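PDB 2XFD: carbohydrate binding module from Escherichia coli, which probably binds xylan and related plant cell-wall polysaccharides through calcium, and is here in complex with cellobiose. Local coordinates for residues T31-T34 / A35-Y39. Sequence-based numbering, arbitrary orientation.
Sequences TLTT and AMQDY
Leu-32, in the loop after strand 25-31, meets Tyr-39 on strand 37-42, where the chain crosses from one sheet of this beta-sandwich carbohydrate-binding module to the other. The leucine methyl CD2 approaches the tyrosine ring obliquely, 3.5 Å from CE2 of Tyr-39. With CG anti to its own carbonyl carbon (chi1 -60°), Tyr-39 turns its ring back toward the loop, and its OH ends 3.6 Å from N of Thr-33. Water 1 bridges the two; it lies at the ring's edge, in its plane, 2.7 Å from OH of Tyr-39. The same water accepts from N of Thr-33 at 3.1 Å and lies 2.9 Å from O of Ala-35, to which it can donate, linking both limbs of the turn. A phenylalanine in place of Tyr-39 would probably keep the contact with Leu-32 but leave this water without its hydroxyl partner. Elsewhere, the tyrosine ring also meets Trp-30, while Leu-32 packs on Ala-9 and Val-62. Across the turn, Thr-33 points its OG1 inward between its backbone N and carbonyl carbon (chi1 69°), where N of Ala-35 donates a weak but fairly straight hydrogen bond of 3.4 Å. Gln-37 joins through water 2, which lies 2.7 Å from OG1 of Thr-33 and donates to OE1 of Gln-37 at 2.9 Å.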
ATOM      1  N   THR A  31      -6.609  -1.847   9.618  1.00  4.43           N
ATOM      2  CA  THR A  31      -5.702  -2.806  10.205  1.00  4.27           C
ATOM      3  C   THR A  31      -5.767  -4.099   9.390  1.00  4.34           C
ATOM      4  O   THR A  31      -6.846  -4.529   9.007  1.00  5.29           O
ATOM      5  CB  THR A  31      -6.102  -3.115  11.679  1.00  5.12           C
ATOM      6  OG1 THR A  31      -6.194  -1.920  12.417  1.00  5.70           O
ATOM      7  CG2 THR A  31      -5.069  -4.040  12.334  1.00  5.85           C
ATOM      8  N   LEU A  32      -4.616  -4.670   9.071  1.00  4.32           N
ATOM      9  CA  LEU A  32      -4.511  -5.859   8.252  1.00  4.25           C
ATOM     10  C   LEU A  32      -4.521  -7.135   9.070  1.00  4.86           C
ATOM     11  O   LEU A  32      -4.196  -7.120  10.259  1.00  7.20           O
ATOM     12  CB  LEU A  32      -3.285  -5.790   7.371  1.00  4.72           C
ATOM     13  CG  LEU A  32      -3.211  -4.584   6.409  1.00  4.33           C
ATOM     14  CD1 LEU A  32      -1.974  -4.632   5.606  1.00  5.34           C
ATOM     15  CD2 LEU A  32      -4.413  -4.497   5.519  1.00  5.66           C
ATOM     16  N   THR A  33      -4.881  -8.230   8.416  1.00  4.51           N
ATOM     17  CA  THR A  33      -4.678  -9.546   8.998  1.00  4.60           C
ATOM     18  C   THR A  33      -3.443 -10.170   8.365  1.00  4.71           C
ATOM     19  O   THR A  33      -2.858  -9.610   7.455  1.00  5.76           O
ATOM     20  CB  THR A  33      -5.943 -10.397   8.720  1.00  5.64           C
ATOM     21  OG1 THR A  33      -5.966 -10.655   7.298  1.00  7.12           O
ATOM     22  CG2 THR A  33      -7.204  -9.783   9.241  1.00  7.48           C
ATOM     23  N   THR A  34      -3.155 -11.438   8.749  1.00  5.13           N
ATOM     24  CA  THR A  34      -2.003 -12.122   8.272  1.00  4.93           C
ATOM     25  C   THR A  34      -2.221 -12.842   6.936  1.00  5.14           C
ATOM     26  O   THR A  34      -1.332 -13.549   6.471  1.00  7.00           O
ATOM     27  CB  THR A  34      -1.435 -13.108   9.297  1.00  5.71           C
ATOM     28  OG1 THR A  34      -2.476 -14.084   9.502  1.00  7.18           O
ATOM     29  CG2 THR A  34      -1.054 -12.450  10.557  1.00  8.48           C
ATOM     30  N   ALA A  35      -3.390 -12.704   6.321  1.00  5.36           N
ATOM     31  CA  ALA A  35      -3.704 -13.273   5.022  1.00  5.47           C
ATOM     32  C   ALA A  35      -4.173 -12.156   4.122  1.00  4.20           C
ATOM     33  O   ALA A  35      -4.805 -11.206   4.524  1.00  5.04           O
ATOM     34  CB  ALA A  35      -4.737 -14.376   5.078  1.00  8.51           C
ATOM     35  N   MET A  36      -3.941 -12.350   2.810  1.00  4.93           N
ATOM     36  CA  MET A  36      -4.451 -11.380   1.835  1.00  5.11           C
ATOM     37  C   MET A  36      -5.910 -11.252   1.940  1.00  4.89           C
ATOM     38  O   MET A  36      -6.658 -12.258   1.930  1.00  6.40           O
ATOM     39  CB  MET A  36      -4.059 -11.804   0.401  1.00  6.04           C
ATOM     40  CG  MET A  36      -2.583 -11.707   0.074  1.00  6.03           C
ATOM     41  SD  MET A  36      -2.052 -10.001   0.067  1.00  6.34           S
ATOM     42  CE  MET A  36      -0.351 -10.224  -0.320  1.00  7.77           C
ATOM     43  N   GLN A  37      -6.411 -10.018   1.975  1.00  4.63           N
ATOM     44  CA  GLN A  37      -7.821  -9.711   2.000  1.00  4.73           C
ATOM     45  C   GLN A  37      -8.038  -8.431   1.206  1.00  4.37           C
ATOM     46  O   GLN A  37      -7.107  -7.659   0.990  1.00  4.72           O
ATOM     47  CB  GLN A  37      -8.435  -9.555   3.396  1.00  5.45           C
ATOM     48  CG  GLN A  37      -8.293 -10.792   4.272  1.00  6.59           C
ATOM     49  CD  GLN A  37      -9.046 -12.016   3.888  1.00  8.79           C
ATOM     50  OE1 GLN A  37      -8.818 -13.079   4.535  1.00 13.72           O
ATOM     51  NE2 GLN A  37      -9.893 -11.950   2.955  1.00 11.16           N
ATOM     52  N   ASP A  38      -9.281  -8.202   0.812  1.00  4.63           N
ATOM     53  CA  ASP A  38      -9.684  -7.012   0.095  1.00  5.11           C
ATOM     54  C   ASP A  38     -10.236  -5.949   0.989  1.00  5.37           C
ATOM     55  O   ASP A  38     -11.020  -6.263   1.921  1.00  7.80           O
ATOM     56  CB  ASP A  38     -10.788  -7.336  -0.898  1.00  7.70           C
ATOM     57  CG  ASP A  38     -10.368  -8.148  -2.031  1.00 12.64           C
ATOM     58  OD1 ASP A  38      -9.199  -8.360  -2.297  1.00 12.27           O
ATOM     59  OD2 ASP A  38     -11.332  -8.588  -2.778  1.00 23.23           O
ATOM     60  N   TYR A  39      -9.880  -4.717   0.764  1.00  4.66           N
ATOM     61  CA  TYR A  39     -10.307  -3.555   1.510  1.00  4.64           C
ATOM     62  C   TYR A  39     -10.750  -2.516   0.501  1.00  5.36           C
ATOM     63  O   TYR A  39      -9.955  -2.135  -0.365  1.00  6.71           O
ATOM     64  CB  TYR A  39      -9.124  -3.009   2.346  1.00  5.79           C
ATOM     65  CG  TYR A  39      -8.573  -4.016   3.339  1.00  5.06           C
ATOM     66  CD1 TYR A  39      -9.075  -4.088   4.602  1.00  6.05           C
ATOM     67  CD2 TYR A  39      -7.626  -4.951   2.967  1.00  5.34           C
ATOM     68  CE1 TYR A  39      -8.635  -5.056   5.516  1.00  6.28           C
ATOM     69  CE2 TYR A  39      -7.195  -5.900   3.855  1.00  4.68           C
ATOM     70  CZ  TYR A  39      -7.687  -5.958   5.148  1.00  4.77           C
ATOM     71  OH  TYR A  39      -7.306  -6.909   6.033  1.00  5.94           O
TER
HETATM   72  O   HOH W   1      -5.275  -8.515   5.380  1.00  4.75           O
HETATM   73  O   HOH W   2      -7.427 -12.939   7.082  1.00 10.43           O